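Local coordinates for protein KLLA0C04147p (Kluyveromyces lactis, PDB 5H2D) that binds ergosterol in the pocket of its oxysterol-binding (ORD) domain and probably transfers sterols between membranes, at residues 71-76 with 125-130; 139-144 with 398-403. All blocks are in the same frame, centred on the assembly; numbering follows the deposited sequence.

Contacts 1 and 2 lie against neighbouring antiparallel strands of the ORD domain, 128-133 and 138-146, with centres about 10 Å apart. Both are buried, contact 1 nearer the centre of the chain. In contact 1 the helix 72-77, two of whose residues line the sterol pocket, packs on the first strand; in contact 2 the second strand meets the short C-terminal strand 400-404. They join through the strand pairing, where Glu127 O and Gln144 N as well as Phe129 N and Thr142 O probably share hydrogen bonds. Contact 1 is held by apolar and CH-pi packing, whereas contact 2 combines an aromatic cluster with a carboxylate bound to two backbone amides.

Contact 1 (71-76 with 125-130); sequences SLLQRV and LGETFE. With ERG (ergosterol), chain B.
Leu73 and Phe129 are the closest backbone pair, CA to CA 6.4 Å, where helix 72-76 passes strand 128-130 at a crossing angle of -34° with the axes 8.7 Å apart. Leu73 CB rests on Phe129 CB at 3.9 Å, and its CD1 branch reaches past to the backbone leading into the strand, 3.7 Å from Glu127 O. Gln74 lies across the Phe129 ring: its CG sits almost exactly over the ring centre, 3.6 Å from the centroid, a CH-pi contact with the amide plane nearly perpendicular to the ring. Phe129 CG is anti to the backbone N (chi1 174°), which carries the ring out beneath Gln74. The amide is held through both its polar atoms, Gln74 OE1 accepting from Ser71 N at 3.0 Å and NE2 bonding to Asn338. Replacing Phe129 by an alanine removes the ring, which would probably open a gap under Gln74 CG and leave that chain without the surface it rests on. Glu127 is turned to other partners, Thr353 and Arg356. Ser71 OG in turn accepts from Leu73 N at 3.1 Å, and Ser71 and Gln74 form a capping box at the start of a helix whose Leu72 and Arg75 line the ergosterol pocket of the ORD fold.

Contact 2 (139-144 with 398-403); sequences RFFTEQ and RWFKKE
Glu143 reaches from strand 139-144 to the start of segment 398-403, and its carboxylate accepts from two successive backbone amides. Arg398 N donates to the syn lone pair of Glu143 OE1, 2.9 Å away, in a nearly straight bond (172°). Trp399 N meets Glu143 OE2 at 2.9 Å, also on the syn side but 17° out of the carboxylate plane and more bent, at 150°. This bidentate grip fastens the C-terminal part of the ORD domain, just ahead of the two-stranded hairpin 400-404 with 411-415, to strand 138-146, one of the antiparallel strands of the curled beta core. With CG anti to the backbone N and the chain extended beyond, Glu143 spans the gap between strands whose short axes lie 9.7 Å apart and run nearly at right angles. The two N-H groups probably stabilise the negative charge of this buried carboxylate. The guanidinium of Arg398, although almost parallel to the carboxylate plane, is not in contact with it and pairs instead with Glu431.

Around this anchor the packing is aromatic. Phe141 turns its edge toward the face of the five-membered ring of Trp399, an offset edge-to-face pair with perpendicular planes and centroids 5.2 Å apart. Tyr419 adds a third ring, stacked on Phe141 and edge-to-face with Trp399. The side chains of Phe141 and Phe400 run alongside one another, pointing opposite ways, with Phe141 CE2 3.8 Å from Phe400 CE1. The Phe400 ring also sets its edge against the carboxylate, with CD1 3.5 Å from Glu143 OE2 and that oxygen in the ring plane.

Contact 1 (71-76 with 125-130)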
loop_
_atom_site.group_PDB
_atom_site.type_symbol
_atom_site.label_atom_id
_atom_site.label_comp_id
_atom_site.label_asym_id
_atom_site.label_seq_id
_atom_site.Cartn_x
_atom_site.Cartn_y
_atom_site.Cartn_z
ATOM N N SER A 71 5.915 2.569 9.258
ATOM C CA SER A 71 4.980 3.683 9.174
ATOM C C SER A 71 3.753 3.286 8.359
ATOM O O SER A 71 3.820 2.412 7.496
ATOM C CB SER A 71 5.664 4.891 8.520
ATOM O OG SER A 71 4.800 6.017 8.423
ATOM N N LEU A 72 2.615 3.938 8.635
ATOM C CA LEU A 72 1.505 3.818 7.692
ATOM C C LEU A 72 1.969 4.115 6.261
ATOM O O LEU A 72 1.511 3.475 5.303
ATOM C CB LEU A 72 0.352 4.743 8.103
ATOM C CG LEU A 72 -1.039 4.112 8.245
ATOM C CD1 LEU A 72 -1.534 3.582 6.920
ATOM C CD2 LEU A 72 -1.019 3.013 9.300
ATOM N N LEU A 73 2.908 5.061 6.097
ATOM C CA LEU A 73 3.423 5.378 4.762
ATOM C C LEU A 73 4.079 4.171 4.110
ATOM O O LEU A 73 4.019 4.014 2.886
ATOM C CB LEU A 73 4.445 6.520 4.846
ATOM C CG LEU A 73 3.978 7.842 5.439
ATOM C CD1 LEU A 73 5.079 8.912 5.346
ATOM C CD2 LEU A 73 2.723 8.297 4.721
ATOM N N GLN A 74 4.726 3.327 4.910
ATOM C CA GLN A 74 5.395 2.147 4.390
ATOM C C GLN A 74 4.435 0.976 4.224
ATOM O O GLN A 74 4.582 0.201 3.275
ATOM C CB GLN A 74 6.566 1.800 5.313
ATOM C CG GLN A 74 7.654 2.889 5.256
ATOM C CD GLN A 74 8.638 2.813 6.392
ATOM O OE1 GLN A 74 8.289 2.440 7.507
ATOM N NE2 GLN A 74 9.892 3.192 6.120
ATOM N N ARG A 75 3.421 0.848 5.094
ATOM C CA ARG A 75 2.410 -0.180 4.856
ATOM C C ARG A 75 1.716 0.036 3.523
ATOM O O ARG A 75 1.381 -0.933 2.830
ATOM C CB ARG A 75 1.372 -0.191 5.981
ATOM C CG ARG A 75 1.924 -0.599 7.330
ATOM C CD ARG A 75 2.663 -1.939 7.294
ATOM N NE ARG A 75 1.767 -3.063 7.019
ATOM C CZ ARG A 75 1.137 -3.771 7.956
ATOM N NH1 ARG A 75 1.328 -3.500 9.246
ATOM N NH2 ARG A 75 0.338 -4.763 7.590
ATOM N N VAL A 76 1.470 1.294 3.153
ATOM C CA VAL A 76 0.853 1.566 1.856
ATOM C C VAL A 76 1.792 1.193 0.713
ATOM O O VAL A 76 1.340 0.724 -0.339
ATOM C CB VAL A 76 0.412 3.037 1.786
ATOM C CG1 VAL A 76 -0.040 3.386 0.385
ATOM C CG2 VAL A 76 -0.721 3.291 2.800
ATOM N N LEU A 125 2.648 14.920 10.473
ATOM C CA LEU A 125 2.223 15.803 9.394
ATOM C C LEU A 125 3.445 16.286 8.615
ATOM O O LEU A 125 4.379 16.846 9.199
ATOM C CB LEU A 125 1.437 16.982 9.967
ATOM C CG LEU A 125 0.860 17.953 8.927
ATOM C CD1 LEU A 125 -0.146 17.281 7.976
ATOM C CD2 LEU A 125 0.221 19.132 9.663
ATOM N N GLY A 126 3.440 16.057 7.302
ATOM C CA GLY A 126 4.567 16.425 6.477
ATOM C C GLY A 126 5.617 15.344 6.348
ATOM O O GLY A 126 6.557 15.506 5.561
ATOM N N GLU A 127 5.481 14.243 7.085
ATOM C CA GLU A 127 6.397 13.127 6.907
ATOM C C GLU A 127 6.284 12.601 5.480
ATOM O O GLU A 127 5.210 12.622 4.873
ATOM C CB GLU A 127 6.077 12.020 7.912
ATOM C CG GLU A 127 7.135 10.912 7.980
ATOM C CD GLU A 127 6.938 9.924 9.130
ATOM O OE1 GLU A 127 7.433 8.780 9.014
ATOM O OE2 GLU A 127 6.324 10.283 10.152
ATOM N N THR A 128 7.409 12.163 4.922
ATOM C CA THR A 128 7.436 11.624 3.577
ATOM C C THR A 128 8.094 10.253 3.581
ATOM O O THR A 128 8.788 9.878 4.523
ATOM C CB THR A 128 8.200 12.540 2.608
ATOM O OG1 THR A 128 9.538 12.736 3.103
ATOM C CG2 THR A 128 7.520 13.892 2.497
ATOM N N PHE A 129 7.866 9.501 2.510
ATOM C CA PHE A 129 8.600 8.257 2.339
ATOM C C PHE A 129 8.785 8.008 0.851
ATOM O O PHE A 129 7.822 8.049 0.083
ATOM C CB PHE A 129 7.892 7.067 3.021
ATOM C CG PHE A 129 8.560 5.727 2.747
ATOM C CD1 PHE A 129 9.827 5.456 3.248
ATOM C CD2 PHE A 129 7.929 4.750 1.982
ATOM C CE1 PHE A 129 10.451 4.250 2.979
ATOM C CE2 PHE A 129 8.552 3.535 1.723
ATOM C CZ PHE A 129 9.816 3.291 2.223
ATOM N N GLU A 130 10.030 7.783 0.446
ATOM C CA GLU A 130 10.343 7.437 -0.931
ATOM C C GLU A 130 10.878 6.018 -0.998
ATOM O O GLU A 130 11.468 5.514 -0.036
ATOM C CB GLU A 130 11.383 8.390 -1.514
ATOM C CG GLU A 130 12.684 8.384 -0.732
ATOM C CD GLU A 130 13.850 8.938 -1.552
ATOM O OE1 GLU A 130 14.600 8.112 -2.117
ATOM O OE2 GLU A 130 13.974 10.187 -1.637
HETATM C C1 ERG B . -4.125 -2.826 4.553
HETATM C C2 ERG B . -3.548 -2.613 3.156
HETATM C C3 ERG B . -3.686 -1.149 2.830
HETATM C C4 ERG B . -2.924 -0.303 3.852
HETATM C C5 ERG B . -3.284 -0.619 5.205
HETATM C C6 ERG B . -3.253 0.388 6.159
HETATM C C7 ERG B . -3.523 0.157 7.518
HETATM C C8 ERG B . -3.829 -1.128 7.977
HETATM C C9 ERG B . -4.087 -2.140 7.007
HETATM C C10 ERG B . -3.421 -1.971 5.616
HETATM C C11 ERG B . -3.943 -3.622 7.559
HETATM C C12 ERG B . -4.461 -3.784 8.991
HETATM C C13 ERG B . -3.762 -2.732 9.877
HETATM C C14 ERG B . -4.249 -1.367 9.343
HETATM C C15 ERG B . -3.747 -0.417 10.411
HETATM C C16 ERG B . -3.941 -1.203 11.740
HETATM C C17 ERG B . -4.332 -2.640 11.296
HETATM C C18 ERG B . -2.225 -2.887 9.895
HETATM C C19 ERG B . -1.946 -2.438 5.761
HETATM C C20 ERG B . -3.836 -3.650 12.356
HETATM C C21 ERG B . -4.087 -5.110 11.998
HETATM C C22 ERG B . -4.593 -3.317 13.636
HETATM C C23 ERG B . -3.867 -2.780 14.828
HETATM C C24 ERG B . -4.653 -2.421 16.089
HETATM C C25 ERG B . -3.856 -2.899 17.310
HETATM C C26 ERG B . -3.709 -4.422 17.226
HETATM C C27 ERG B . -4.562 -2.572 18.637
HETATM C C28 ERG B . -4.817 -0.914 16.086
HETATM O O1 ERG B . -3.190 -0.876 1.471
#

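Contact 2 (139-144 with 398-403)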
loop_
_atom_site.group_PDB
_atom_site.type_symbol
_atom_site.label_atom_id
_atom_site.label_comp_id
_atom_site.label_asym_id
_atom_site.label_seq_id
_atom_site.Cartn_x
_atom_site.Cartn_y
_atom_site.Cartn_z
ATOM N N ARG A 139 9.336 4.069 -9.156
ATOM C CA ARG A 139 9.582 4.968 -8.038
ATOM C C ARG A 139 8.262 5.194 -7.321
ATOM O O ARG A 139 7.236 5.420 -7.965
ATOM C CB ARG A 139 10.194 6.307 -8.502
ATOM C CG ARG A 139 9.264 7.190 -9.326
ATOM C CD ARG A 139 10.029 8.387 -9.897
ATOM N NE ARG A 139 9.110 9.409 -10.377
ATOM C CZ ARG A 139 9.479 10.516 -11.005
ATOM N NH1 ARG A 139 10.765 10.739 -11.265
ATOM N NH2 ARG A 139 8.567 11.396 -11.383
ATOM N N PHE A 140 8.298 5.122 -5.994
ATOM C CA PHE A 140 7.156 5.344 -5.119
ATOM C C PHE A 140 7.444 6.539 -4.225
ATOM O O PHE A 140 8.538 6.654 -3.671
ATOM C CB PHE A 140 6.896 4.106 -4.240
ATOM C CG PHE A 140 5.911 4.333 -3.113
ATOM C CD1 PHE A 140 4.551 4.092 -3.309
ATOM C CD2 PHE A 140 6.343 4.757 -1.862
ATOM C CE1 PHE A 140 3.645 4.293 -2.272
ATOM C CE2 PHE A 140 5.432 4.952 -0.820
ATOM C CZ PHE A 140 4.091 4.710 -1.035
ATOM N N PHE A 141 6.450 7.405 -4.050
ATOM C CA PHE A 141 6.593 8.529 -3.141
ATOM C C PHE A 141 5.278 8.763 -2.417
ATOM O O PHE A 141 4.203 8.609 -3.006
ATOM C CB PHE A 141 6.994 9.818 -3.868
ATOM C CG PHE A 141 7.185 10.967 -2.937
ATOM C CD1 PHE A 141 8.276 10.993 -2.076
ATOM C CD2 PHE A 141 6.253 11.984 -2.867
ATOM C CE1 PHE A 141 8.448 12.041 -1.182
ATOM C CE2 PHE A 141 6.419 13.038 -1.973
ATOM C CZ PHE A 141 7.521 13.059 -1.133
ATOM N N THR A 142 5.365 9.153 -1.146
ATOM C CA THR A 142 4.160 9.449 -0.382
ATOM C C THR A 142 4.461 10.550 0.628
ATOM O O THR A 142 5.583 10.660 1.140
ATOM C CB THR A 142 3.613 8.179 0.316
ATOM O OG1 THR A 142 2.410 8.489 1.021
ATOM C CG2 THR A 142 4.628 7.622 1.313
ATOM N N GLU A 143 3.446 11.381 0.891
ATOM C CA GLU A 143 3.511 12.441 1.893
ATOM C C GLU A 143 2.306 12.319 2.812
ATOM O O GLU A 143 1.189 12.064 2.350
ATOM C CB GLU A 143 3.517 13.840 1.253
ATOM C CG GLU A 143 3.508 14.989 2.262
ATOM C CD GLU A 143 3.560 16.374 1.604
ATOM O OE1 GLU A 143 3.693 17.370 2.336
ATOM O OE2 GLU A 143 3.475 16.459 0.366
ATOM N N GLN A 144 2.527 12.520 4.113
ATOM C CA GLN A 144 1.410 12.610 5.056
ATOM C C GLN A 144 0.812 14.006 4.897
ATOM O O GLN A 144 1.394 14.999 5.342
ATOM C CB GLN A 144 1.884 12.332 6.479
ATOM C CG GLN A 144 0.730 12.131 7.472
ATOM C CD GLN A 144 -0.002 10.815 7.276
ATOM O OE1 GLN A 144 0.289 10.041 6.360
ATOM N NE2 GLN A 144 -0.985 10.557 8.158
ATOM N N ARG A 398 3.591 19.954 0.943
ATOM C CA ARG A 398 4.783 20.331 0.190
ATOM C C ARG A 398 4.804 19.772 -1.225
ATOM O O ARG A 398 5.207 20.474 -2.160
ATOM C CB ARG A 398 6.037 19.878 0.938
ATOM C CG ARG A 398 7.315 20.164 0.196
ATOM C CD ARG A 398 8.521 19.967 1.106
ATOM N NE ARG A 398 8.522 20.947 2.188
ATOM C CZ ARG A 398 8.552 20.654 3.482
ATOM N NH1 ARG A 398 8.593 19.390 3.889
ATOM N NH2 ARG A 398 8.548 21.634 4.374
ATOM N N TRP A 399 4.368 18.528 -1.414
ATOM C CA TRP A 399 4.611 17.812 -2.654
ATOM C C TRP A 399 3.344 17.422 -3.389
ATOM O O TRP A 399 3.437 16.891 -4.501
ATOM C CB TRP A 399 5.443 16.550 -2.374
ATOM C CG TRP A 399 6.716 16.829 -1.619
ATOM C CD1 TRP A 399 7.008 16.479 -0.327
ATOM C CD2 TRP A 399 7.859 17.542 -2.105
ATOM N NE1 TRP A 399 8.272 16.923 0.012
ATOM C CE2 TRP A 399 8.807 17.582 -1.064
ATOM C CE3 TRP A 399 8.168 18.153 -3.324
ATOM C CZ2 TRP A 399 10.050 18.208 -1.208
ATOM C CZ3 TRP A 399 9.398 18.769 -3.466
ATOM C CH2 TRP A 399 10.324 18.792 -2.418
ATOM N N PHE A 400 2.175 17.666 -2.797
ATOM C CA PHE A 400 0.874 17.372 -3.387
ATOM C C PHE A 400 -0.037 18.572 -3.179
ATOM O O PHE A 400 0.140 19.357 -2.242
ATOM C CB PHE A 400 0.198 16.151 -2.735
ATOM C CG PHE A 400 0.915 14.846 -2.956
ATOM C CD1 PHE A 400 1.986 14.483 -2.146
ATOM C CD2 PHE A 400 0.465 13.948 -3.917
ATOM C CE1 PHE A 400 2.644 13.256 -2.349
ATOM C CE2 PHE A 400 1.106 12.720 -4.119
ATOM C CZ PHE A 400 2.199 12.377 -3.324
ATOM N N LYS A 401 -1.034 18.694 -4.056
ATOM C CA LYS A 401 -2.103 19.664 -3.891
ATOM C C LYS A 401 -3.423 19.000 -4.248
ATOM O O LYS A 401 -3.499 18.250 -5.219
ATOM C CB LYS A 401 -1.894 20.911 -4.772
ATOM C CG LYS A 401 -3.067 21.884 -4.717
ATOM C CD LYS A 401 -2.667 23.311 -5.066
ATOM C CE LYS A 401 -3.835 24.269 -4.813
ATOM N NZ LYS A 401 -3.397 25.692 -4.680
ATOM N N LYS A 402 -4.458 19.284 -3.468
ATOM C CA LYS A 402 -5.759 18.700 -3.757
ATOM C C LYS A 402 -6.341 19.343 -5.008
ATOM O O LYS A 402 -6.390 20.574 -5.123
ATOM C CB LYS A 402 -6.698 18.873 -2.567
ATOM C CG LYS A 402 -8.028 18.121 -2.715
ATOM C CD LYS A 402 -8.966 18.396 -1.536
ATOM C CE LYS A 402 -8.583 17.595 -0.300
ATOM N NZ LYS A 402 -9.001 16.169 -0.422
ATOM N N GLU A 403 -6.754 18.506 -5.954
ATOM C CA GLU A 403 -7.340 18.956 -7.208
ATOM C C GLU A 403 -8.526 18.063 -7.540
ATOM O O GLU A 403 -8.771 17.051 -6.879
ATOM C CB GLU A 403 -6.313 18.928 -8.344
ATOM C CG GLU A 403 -5.080 19.792 -8.106
ATOM C CD GLU A 403 -5.360 21.274 -8.282
ATOM O OE1 GLU A 403 -4.411 22.074 -8.140
ATOM O OE2 GLU A 403 -6.522 21.644 -8.560
#